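Local coordinates for protein putative rRNA methyltransferase (Sorangium cellulosum, PDB 4RWZ) that methylates 16S rRNA of the 30S ribosomal subunit, probably at N1 of an adenine, and thereby confers aminoglycoside resistance, at residues Ala25-Asp30 and Leu97-Thr102; Asp35-Tyr40 and Met61-Trp66; Leu101-Pro106 and Gly133-Leu138; Ala174-Arg179 and Ala211-Gly216. All blocks are in the same frame, centred on the assembly; numbering follows the deposited sequence.

Contact 1. Residues Ala25-Asp30 and Leu97-Thr102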
# COMPACT_ATOMS: atom_id res chain seq x y z
N ALA A 25 16.92 7.18 -1.31
CA ALA A 25 16.78 7.69 0.04
C ALA A 25 15.47 7.25 0.72
O ALA A 25 15.41 7.17 1.94
CB ALA A 25 16.87 9.20 0.02
N ARG A 26 14.43 7.01 -0.07
CA ARG A 26 13.11 6.69 0.48
C ARG A 26 12.47 5.55 -0.28
O ARG A 26 12.85 5.27 -1.42
CB ARG A 26 12.19 7.92 0.42
CG ARG A 26 12.61 9.05 1.41
CD ARG A 26 11.80 10.32 1.21
NE ARG A 26 10.40 10.20 1.59
CZ ARG A 26 9.94 10.27 2.84
NH1 ARG A 26 10.78 10.44 3.85
NH2 ARG A 26 8.63 10.16 3.08
N VAL A 27 11.49 4.92 0.37
CA VAL A 27 10.70 3.86 -0.24
C VAL A 27 9.23 4.13 -0.05
O VAL A 27 8.78 4.50 1.05
CB VAL A 27 11.02 2.49 0.41
CG1 VAL A 27 10.14 1.37 -0.21
CG2 VAL A 27 12.51 2.17 0.29
N LEU A 28 8.48 3.99 -1.13
CA LEU A 28 7.03 4.11 -1.10
C LEU A 28 6.47 2.76 -1.51
O LEU A 28 6.99 2.13 -2.44
CB LEU A 28 6.60 5.18 -2.12
CG LEU A 28 5.17 5.20 -2.62
CD1 LEU A 28 4.18 5.61 -1.52
CD2 LEU A 28 5.06 6.20 -3.82
N ILE A 29 5.47 2.26 -0.77
CA ILE A 29 4.77 1.04 -1.19
C ILE A 29 3.32 1.37 -1.32
O ILE A 29 2.70 1.92 -0.40
CB ILE A 29 4.99 -0.11 -0.21
CG1 ILE A 29 6.53 -0.37 -0.10
CG2 ILE A 29 4.15 -1.37 -0.66
CD1 ILE A 29 6.88 -1.52 0.94
N ASP A 30 2.73 1.03 -2.47
CA ASP A 30 1.32 1.32 -2.71
C ASP A 30 0.59 -0.01 -2.76
O ASP A 30 0.81 -0.77 -3.67
CB ASP A 30 1.19 2.03 -4.08
CG ASP A 30 -0.27 2.42 -4.43
OD1 ASP A 30 -1.00 2.89 -3.50
OD2 ASP A 30 -0.71 2.32 -5.65
N LEU A 97 10.27 -1.90 5.17
CA LEU A 97 10.93 -1.02 4.21
C LEU A 97 10.31 0.36 4.00
O LEU A 97 11.04 1.31 3.66
CB LEU A 97 11.00 -1.66 2.81
CG LEU A 97 11.87 -2.89 2.59
CD1 LEU A 97 11.80 -3.21 1.08
CD2 LEU A 97 13.29 -2.67 3.06
N ALA A 98 8.98 0.50 4.14
CA ALA A 98 8.33 1.72 3.57
C ALA A 98 8.49 2.93 4.47
O ALA A 98 8.21 2.85 5.65
CB ALA A 98 6.81 1.48 3.28
N HIS A 99 8.94 4.05 3.89
CA HIS A 99 8.79 5.35 4.56
C HIS A 99 7.35 5.82 4.43
O HIS A 99 6.84 6.50 5.31
CB HIS A 99 9.68 6.42 3.90
CG HIS A 99 11.13 6.18 4.11
ND1 HIS A 99 11.86 5.30 3.34
CD2 HIS A 99 11.99 6.71 5.02
CE1 HIS A 99 13.12 5.31 3.76
NE2 HIS A 99 13.21 6.14 4.78
N THR A 100 6.70 5.42 3.32
CA THR A 100 5.29 5.76 3.06
C THR A 100 4.57 4.56 2.49
O THR A 100 5.05 3.97 1.51
CB THR A 100 5.20 6.91 2.02
OG1 THR A 100 6.06 7.99 2.43
CG2 THR A 100 3.75 7.40 1.89
N LEU A 101 3.41 4.21 3.07
CA LEU A 101 2.59 3.11 2.54
C LEU A 101 1.26 3.72 2.18
O LEU A 101 0.58 4.27 3.05
CB LEU A 101 2.36 2.08 3.64
CG LEU A 101 1.40 0.92 3.34
CD1 LEU A 101 1.99 0.11 2.31
CD2 LEU A 101 1.28 0.12 4.70
N THR A 102 0.86 3.63 0.91
CA THR A 102 -0.39 4.25 0.47
C THR A 102 -1.48 3.21 0.16
O THR A 102 -1.19 2.10 -0.33
CB THR A 102 -0.17 5.16 -0.77
OG1 THR A 102 0.44 4.38 -1.82
CG2 THR A 102 0.73 6.38 -0.39

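Contact 2. Residues Asp35-Tyr40 and Met61-Trp66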
# COMPACT_ATOMS: atom_id res chain seq x y z
N ASP A 35 -3.88 -0.75 -11.77
CA ASP A 35 -3.04 -0.62 -13.00
C ASP A 35 -1.65 -0.05 -12.73
O ASP A 35 -0.79 -0.04 -13.63
CB ASP A 35 -3.75 0.13 -14.14
CG ASP A 35 -4.04 1.60 -13.86
OD1 ASP A 35 -3.52 2.18 -12.86
OD2 ASP A 35 -4.72 2.19 -14.76
N GLY A 36 -1.45 0.43 -11.50
CA GLY A 36 -0.12 0.87 -11.06
C GLY A 36 0.32 2.24 -11.49
O GLY A 36 1.50 2.62 -11.33
N ARG A 37 -0.59 2.98 -12.10
CA ARG A 37 -0.22 4.27 -12.65
C ARG A 37 0.17 5.25 -11.56
O ARG A 37 1.05 6.11 -11.79
CB ARG A 37 -1.35 4.84 -13.52
CG ARG A 37 -1.41 4.12 -14.86
CD ARG A 37 -2.48 4.74 -15.76
NE ARG A 37 -2.47 3.94 -17.01
CZ ARG A 37 -3.14 4.29 -18.11
NH1 ARG A 37 -3.83 5.43 -18.11
NH2 ARG A 37 -3.10 3.54 -19.19
N PHE A 38 -0.40 5.08 -10.35
CA PHE A 38 0.04 5.98 -9.26
C PHE A 38 1.53 5.81 -8.97
O PHE A 38 2.28 6.76 -8.67
CB PHE A 38 -0.77 5.67 -8.00
CG PHE A 38 -0.27 6.40 -6.76
CD1 PHE A 38 -0.48 7.76 -6.59
CD2 PHE A 38 0.46 5.72 -5.81
CE1 PHE A 38 0.01 8.41 -5.43
CE2 PHE A 38 0.94 6.35 -4.65
CZ PHE A 38 0.70 7.68 -4.47
N VAL A 39 1.98 4.56 -9.06
CA VAL A 39 3.40 4.24 -8.80
C VAL A 39 4.28 4.71 -9.91
O VAL A 39 5.37 5.27 -9.67
CB VAL A 39 3.57 2.73 -8.50
CG1 VAL A 39 5.02 2.27 -8.56
CG2 VAL A 39 2.96 2.41 -7.10
N TYR A 40 3.84 4.51 -11.15
CA TYR A 40 4.61 5.08 -12.25
C TYR A 40 4.82 6.61 -12.15
O TYR A 40 5.93 7.13 -12.31
CB TYR A 40 3.93 4.73 -13.59
CG TYR A 40 4.77 5.13 -14.79
CD1 TYR A 40 5.79 4.29 -15.28
CD2 TYR A 40 4.56 6.33 -15.42
CE1 TYR A 40 6.57 4.66 -16.39
CE2 TYR A 40 5.35 6.71 -16.54
CZ TYR A 40 6.34 5.86 -17.01
OH TYR A 40 7.11 6.28 -18.08
N MET A 61 -1.14 -5.22 -13.71
CA MET A 61 0.11 -4.41 -13.73
C MET A 61 0.95 -4.73 -14.98
O MET A 61 2.06 -4.24 -15.10
CB MET A 61 0.95 -4.70 -12.49
CG MET A 61 0.22 -4.33 -11.22
SD MET A 61 1.14 -4.68 -9.71
CE MET A 61 1.16 -6.48 -9.79
N ARG A 62 0.42 -5.53 -15.89
CA ARG A 62 1.22 -5.96 -17.06
C ARG A 62 1.75 -4.74 -17.81
O ARG A 62 2.94 -4.64 -18.13
CB ARG A 62 0.36 -6.78 -18.01
CG ARG A 62 1.12 -7.10 -19.34
CD ARG A 62 0.17 -7.51 -20.48
NE ARG A 62 -0.73 -6.41 -20.86
CZ ARG A 62 -0.36 -5.31 -21.52
NH1 ARG A 62 0.92 -5.10 -21.89
NH2 ARG A 62 -1.27 -4.39 -21.82
N GLU A 63 0.84 -3.83 -18.10
CA GLU A 63 1.19 -2.71 -18.97
C GLU A 63 2.21 -1.77 -18.36
O GLU A 63 3.25 -1.37 -18.98
CB GLU A 63 -0.07 -1.93 -19.36
CG GLU A 63 0.29 -0.63 -20.10
CD GLU A 63 -0.95 0.23 -20.46
OE1 GLU A 63 -2.10 -0.25 -20.40
OE2 GLU A 63 -0.75 1.42 -20.77
N VAL A 64 1.89 -1.32 -17.15
CA VAL A 64 2.79 -0.40 -16.47
C VAL A 64 4.13 -1.03 -16.15
O VAL A 64 5.14 -0.33 -16.21
CB VAL A 64 2.16 0.17 -15.13
CG1 VAL A 64 2.07 -0.91 -14.07
CG2 VAL A 64 3.03 1.30 -14.61
N SER A 65 4.13 -2.33 -15.79
CA SER A 65 5.42 -2.95 -15.41
C SER A 65 6.32 -3.13 -16.67
O SER A 65 7.52 -2.98 -16.58
CB SER A 65 5.24 -4.29 -14.66
OG SER A 65 4.63 -5.27 -15.48
N TRP A 66 5.73 -3.39 -17.83
CA TRP A 66 6.46 -3.44 -19.08
C TRP A 66 7.05 -2.07 -19.39
O TRP A 66 8.24 -1.92 -19.66
CB TRP A 66 5.56 -3.85 -20.24
CG TRP A 66 6.32 -3.90 -21.54
CD1 TRP A 66 6.27 -3.00 -22.60
CD2 TRP A 66 7.31 -4.87 -21.88
NE1 TRP A 66 7.14 -3.42 -23.60
CE2 TRP A 66 7.79 -4.56 -23.17
CE3 TRP A 66 7.80 -6.01 -21.23
CZ2 TRP A 66 8.77 -5.36 -23.82
CZ3 TRP A 66 8.76 -6.80 -21.86
CH2 TRP A 66 9.22 -6.48 -23.15
O HOH W 1 -0.81 -1.54 -15.92

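Contact 3. Residues Leu101-Pro106 and Gly133-Leu138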
# COMPACT_ATOMS: atom_id res chain seq x y z
N LEU A 101 3.41 4.21 3.07
CA LEU A 101 2.59 3.11 2.54
C LEU A 101 1.26 3.72 2.18
O LEU A 101 0.58 4.27 3.05
CB LEU A 101 2.36 2.08 3.64
CG LEU A 101 1.40 0.92 3.34
CD1 LEU A 101 1.99 0.11 2.31
CD2 LEU A 101 1.28 0.12 4.70
N THR A 102 0.86 3.63 0.91
CA THR A 102 -0.39 4.25 0.47
C THR A 102 -1.48 3.21 0.16
O THR A 102 -1.19 2.10 -0.33
CB THR A 102 -0.17 5.16 -0.77
OG1 THR A 102 0.44 4.38 -1.82
CG2 THR A 102 0.73 6.38 -0.39
N LEU A 103 -2.72 3.54 0.53
CA LEU A 103 -3.90 2.73 0.10
C LEU A 103 -4.84 3.73 -0.52
O LEU A 103 -5.50 4.50 0.19
CB LEU A 103 -4.59 2.07 1.29
CG LEU A 103 -3.71 0.93 1.85
CD1 LEU A 103 -3.02 1.49 2.97
CD2 LEU A 103 -4.42 -0.33 2.24
N ASN A 104 -4.90 3.73 -1.84
CA ASN A 104 -5.71 4.70 -2.60
C ASN A 104 -6.99 4.04 -3.05
O ASN A 104 -6.95 3.19 -3.93
CB ASN A 104 -4.95 5.14 -3.85
CG ASN A 104 -3.76 5.99 -3.51
OD1 ASN A 104 -3.89 6.90 -2.72
ND2 ASN A 104 -2.60 5.68 -4.08
N PHE A 105 -8.10 4.44 -2.46
CA PHE A 105 -9.41 3.87 -2.82
C PHE A 105 -9.49 2.36 -2.73
O PHE A 105 -9.84 1.69 -3.71
CB PHE A 105 -9.83 4.34 -4.22
CG PHE A 105 -9.88 5.85 -4.32
CD1 PHE A 105 -10.85 6.55 -3.63
CD2 PHE A 105 -8.96 6.55 -5.08
CE1 PHE A 105 -10.90 7.96 -3.68
CE2 PHE A 105 -9.03 7.95 -5.12
CZ PHE A 105 -10.00 8.63 -4.42
N PRO A 106 -9.16 1.80 -1.56
CA PRO A 106 -9.25 0.34 -1.39
C PRO A 106 -10.69 -0.15 -1.61
O PRO A 106 -11.63 0.56 -1.29
CB PRO A 106 -8.88 0.14 0.11
CG PRO A 106 -9.22 1.46 0.76
CD PRO A 106 -8.78 2.49 -0.32
N GLY A 133 7.64 5.71 9.80
CA GLY A 133 7.02 5.88 8.51
C GLY A 133 5.53 6.16 8.63
O GLY A 133 4.97 6.23 9.73
N GLU A 134 4.87 6.33 7.48
CA GLU A 134 3.50 6.83 7.47
C GLU A 134 2.59 5.95 6.62
O GLU A 134 2.97 5.64 5.51
CB GLU A 134 3.54 8.23 6.84
CG GLU A 134 2.33 9.06 7.07
CD GLU A 134 2.44 10.45 6.39
OE1 GLU A 134 3.37 10.69 5.56
OE2 GLU A 134 1.59 11.30 6.72
N LEU A 135 1.41 5.59 7.13
CA LEU A 135 0.34 5.00 6.34
C LEU A 135 -0.58 6.14 5.90
O LEU A 135 -0.95 6.96 6.69
CB LEU A 135 -0.44 4.01 7.22
CG LEU A 135 -1.80 3.49 6.75
CD1 LEU A 135 -1.51 2.65 5.59
CD2 LEU A 135 -2.40 2.57 7.83
N ILE A 136 -0.90 6.19 4.60
CA ILE A 136 -1.83 7.22 4.09
C ILE A 136 -2.97 6.49 3.32
O ILE A 136 -2.70 5.76 2.37
CB ILE A 136 -1.12 8.09 3.07
CG1 ILE A 136 0.11 8.74 3.74
CG2 ILE A 136 -2.08 9.20 2.56
CD1 ILE A 136 0.91 9.74 2.80
N ALA A 137 -4.20 6.68 3.75
CA ALA A 137 -5.32 5.99 3.10
C ALA A 137 -6.32 7.04 2.58
O ALA A 137 -6.70 7.98 3.32
CB ALA A 137 -5.99 5.01 4.08
N LEU A 138 -6.75 6.85 1.34
CA LEU A 138 -7.81 7.68 0.75
C LEU A 138 -9.03 6.79 0.65
O LEU A 138 -9.03 5.83 -0.14
CB LEU A 138 -7.46 8.16 -0.65
CG LEU A 138 -6.66 9.46 -0.70
CD1 LEU A 138 -7.45 10.64 -0.13
CD2 LEU A 138 -5.38 9.30 0.08

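Contact 4. Residues Ala174-Arg179 and Ala211-Gly216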
# COMPACT_ATOMS: atom_id res chain seq x y z
N ALA A 174 -2.07 -2.08 16.93
CA ALA A 174 -1.32 -2.65 15.78
C ALA A 174 0.02 -1.97 15.51
O ALA A 174 0.64 -2.24 14.49
CB ALA A 174 -2.20 -2.65 14.45
N GLY A 175 0.42 -0.99 16.33
CA GLY A 175 1.68 -0.31 16.10
C GLY A 175 1.61 1.00 15.30
O GLY A 175 2.64 1.48 14.78
N PHE A 176 0.43 1.61 15.23
CA PHE A 176 0.22 2.87 14.49
C PHE A 176 -0.39 3.92 15.39
O PHE A 176 -1.27 3.61 16.19
CB PHE A 176 -0.80 2.67 13.34
CG PHE A 176 -0.22 2.02 12.09
CD1 PHE A 176 0.72 2.69 11.32
CD2 PHE A 176 -0.68 0.76 11.66
CE1 PHE A 176 1.22 2.13 10.15
CE2 PHE A 176 -0.22 0.20 10.45
CZ PHE A 176 0.75 0.88 9.72
N GLU A 177 0.03 5.17 15.20
CA GLU A 177 -0.61 6.30 15.87
C GLU A 177 -1.32 7.15 14.83
O GLU A 177 -0.68 7.73 13.96
CB GLU A 177 0.46 7.12 16.60
CG GLU A 177 -0.12 8.28 17.39
CD GLU A 177 -0.93 7.84 18.61
OE1 GLU A 177 -0.58 6.81 19.25
OE2 GLU A 177 -1.87 8.57 18.99
N ILE A 178 -2.65 7.20 14.88
CA ILE A 178 -3.40 8.01 13.90
C ILE A 178 -3.01 9.49 14.01
O ILE A 178 -2.94 10.04 15.11
CB ILE A 178 -4.93 7.87 14.09
CG1 ILE A 178 -5.35 6.43 13.74
CG2 ILE A 178 -5.68 8.86 13.21
CD1 ILE A 178 -6.85 6.15 13.77
N ARG A 179 -2.78 10.11 12.88
CA ARG A 179 -2.37 11.52 12.84
C ARG A 179 -3.45 12.40 12.30
O ARG A 179 -3.92 13.30 12.96
CB ARG A 179 -1.10 11.67 12.01
CG ARG A 179 0.09 11.00 12.70
CD ARG A 179 0.34 11.63 14.09
NE ARG A 179 1.49 11.04 14.77
CZ ARG A 179 1.79 11.25 16.05
NH1 ARG A 179 1.01 12.01 16.80
NH2 ARG A 179 2.85 10.67 16.59
N ALA A 211 -1.54 7.59 9.52
CA ALA A 211 -1.05 7.20 10.82
C ALA A 211 0.45 6.97 10.76
O ALA A 211 1.01 6.67 9.69
CB ALA A 211 -1.77 5.91 11.31
N GLU A 212 1.10 7.11 11.89
CA GLU A 212 2.56 6.96 11.94
C GLU A 212 2.92 5.61 12.55
O GLU A 212 2.36 5.23 13.57
CB GLU A 212 3.16 8.08 12.81
CG GLU A 212 4.70 7.99 12.96
CD GLU A 212 5.27 9.11 13.85
OE1 GLU A 212 4.54 10.06 14.14
OE2 GLU A 212 6.43 9.00 14.29
N ALA A 213 3.89 4.92 11.95
CA ALA A 213 4.32 3.64 12.53
C ALA A 213 5.11 3.97 13.78
O ALA A 213 6.10 4.71 13.73
CB ALA A 213 5.18 2.88 11.54
N ILE A 214 4.66 3.43 14.91
CA ILE A 214 5.35 3.68 16.16
C ILE A 214 6.02 2.48 16.81
O ILE A 214 5.89 1.32 16.39
CB ILE A 214 4.40 4.35 17.21
CG1 ILE A 214 3.17 3.48 17.40
CG2 ILE A 214 4.05 5.80 16.77
CD1 ILE A 214 2.16 3.97 18.45
N GLY A 215 6.72 2.79 17.90
CA GLY A 215 7.31 1.81 18.79
C GLY A 215 8.82 1.76 18.82
O GLY A 215 9.44 1.75 17.76
N GLY A 216 9.39 1.66 20.02
CA GLY A 216 10.80 1.34 20.23
C GLY A 216 11.55 2.58 20.67
O GLY A 216 10.90 3.60 20.82

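Contact 1. Residues Ala25-Asp30 and Leu97-Thr102
Strand 26-30 and strand 100-102 run parallel, with segment axes 4.7 Å apart and 16° askew, pairing Leu28 with Thr100, Ile29 with Leu101 and Asp30 with Thr102. Ile29 carries the regular part of the ladder, its N donating to Thr100 O and its O accepting from Thr102 N. Where the second strand bends at His99 the pattern changes: Val27 O takes both His99 N, at 2.9 Å, and the longer bond from Thr100 N. The His99 ring turns back so that its ND1 accepts Val27 N at 3.0 Å; the donor lies 30° out of the ring plane, and the bond shows that ND1 carries no proton. Arg26 CG sits almost squarely over the face of this ring, 4.2 Å from its centroid, a CH-pi contact. At the other end Thr102 OG1 donates to Asp30 OD1 at 2.7 Å, tilted from the carboxylate plane on its anti side. A Thr102 chi1 of 56°, with the hydroxyl between N and C, aims it there; Asp30 OD2 is bonded instead to Thr33 OG1. Leu28 CD1 lies 3.7 Å from Thr102 CG2 on the face shared with Asp30, while on the other face Ile29 CD1 packs on Ala98 CB. These are the first and fourth strands of a Rossmann-like class I methyltransferase sheet, with Asp30 leading into the glycine-rich loop that helps form the S-adenosylmethionine site in relatives.

Contact 2. Residues Asp35-Tyr40 and Met61-Trp66
Val64 wedges into the turn that opens helix 37-45. Its CB lies 3.3 Å from Asp35 O; from there the two methyls part. CG1, set between backbone N and carbonyl carbon by a chi1 of 70°, presses on the same Asp35 O at only 3.0 Å, a tight approach. CG2 goes the other way, to 3.7 Å from Tyr40 CB and, a little farther off, Gly36 O. Gly36, the N-cap residue, lets the backbone pass close to Val64 CG1. A water accepts from Val64 N and lies within hydrogen-bonding distance of Asp35 O, bridging the two helix starts. The turn belongs to the glycine-rich loop between the first strand and helix of the class I methyltransferase fold, and helix 62-68 follows the next strand, 49-55, on the same side of the sheet. Asp35 OD1 accepts from Arg37 N in an Asx turn at the start of the helix. Arg37 reaches outward on an extended chain, and NH2 meets Glu63 OE2 at 3.5 Å near the guanidinium plane, in a salt bridge whose flat groups stand 76° apart. Arg67 pairs with the same carboxylate oxygen, and Tyr40 OH is bonded to Gly75 O.

Contact 3. Residues Leu101-Pro106 and Gly133-Leu138
Leu135 fits its CD1 methyl between Leu101 and Leu103, an interlock between two parallel strands whose segment axes lie 4.8 Å apart. Leu101 runs beside Leu135 and points the same way, CD2 against CD1 at 3.9 Å. Leu103 instead comes in at a slant; the 3.2 Å between its CD1 and Leu135 CD1 is shorter than normal packing and doubtful in detail, and a Leu103 chi2 of 98°, off the staggered positions, may mean the methyls are not exactly placed. Next along this face the small Ala137 lies opposite Leu103, their CB atoms 4.3 Å apart. On the other face Ile136 stands next to Thr102, and Leu138 lies alongside Asn104, with CD2 4.0 Å from OD1. At the end of the strand the chain turns off through Phe105, whose N donates to Leu138 O, and Pro106 CD settles against the same oxygen at 3.4 Å. Strand 207-213 flanks the other edge of 133-138, where Ile136 reaches Leu208 and Thr210. Four further backbone bonds, all nearly straight, fix the register from Leu101 to Leu138. The main chain thus does the polar work, while aliphatic branches pack the buried Leu101, Leu103, Leu135 and Ala137 face; the Asn104, Ile136 and Leu138 face is less enclosed.

Contact 4. Residues Ala174-Arg179 and Ala211-Gly216
Arg179 grips Glu212 side-on, both NE and NH2 donating to the single oxygen OE1, NH2 at 3.0 Å and NE at 3.3 Å. NE comes in on the anti side of the carboxylate and NH2 from above its plane, and the two flat groups are turned 39° apart. Both hydrogen bonds are noticeably bent, so the salt bridge is close but not ideally aligned. Glu212 holds its acid out on an extended chain, whereas Arg179 folds back at chi2 (-60°), which lays the guanidinium over Glu177 CG, 3.7 Å from its plane. Glu177 turns its own carboxylate to Arg172. Beneath these charges, Glu177 and Glu212 form an antiparallel hydrogen-bonded pair, each N donating to the other's O at 2.8 Å, and Ile214 N adds a similar bond to Gly175 O. Gly175 ends helix 160-172 in a Schellman motif and passes the chain straight into strand 176-179. Ile214 closes over this junction: CG1, between N and carbonyl carbon (chi1 56°), lies 3.3 Å from Gly175 O, while CG2 packs on Glu177 CB. The opposite face is apolar. Ala211 CB nestles between Phe176 CB, at 3.9 Å, and Ile178 CA, and the edge of the Phe176 ring runs past Glu212 O toward Ala213. In the class I methyltransferase sheet, order 3-2-1-4-5-7-6, the last strand, 207-213, is inserted antiparallel between 133-139 and 176-183. The Arg179-Glu212 face is probably weakened by solvent, whereas Phe176 and Ile178 pack against helices.

In the fold
Contacts 1, 3 and 4 lie on one seven-stranded mixed sheet, whereas contact 2 joins two helix starts packed over one of its faces. Strand 98-104 serves contacts 1 and 3, sharing Leu101 and Thr102, and contact 3 passes the sheet on to contact 4 through probable backbone bonds from Gly133 and Leu135 to strand 211-213. Contacts 1 and 3 sit near the centre of the chain and are parallel; contact 4, antiparallel and 16 Å out, places a salt bridge on its more open face. Contact 2 mixes a bridging water and charges at the rim with Val64 packed in the middle. Phe38 links it inward, packing on Thr102 and Asn104, while contact 4 lies about 29 Å away, centre to centre.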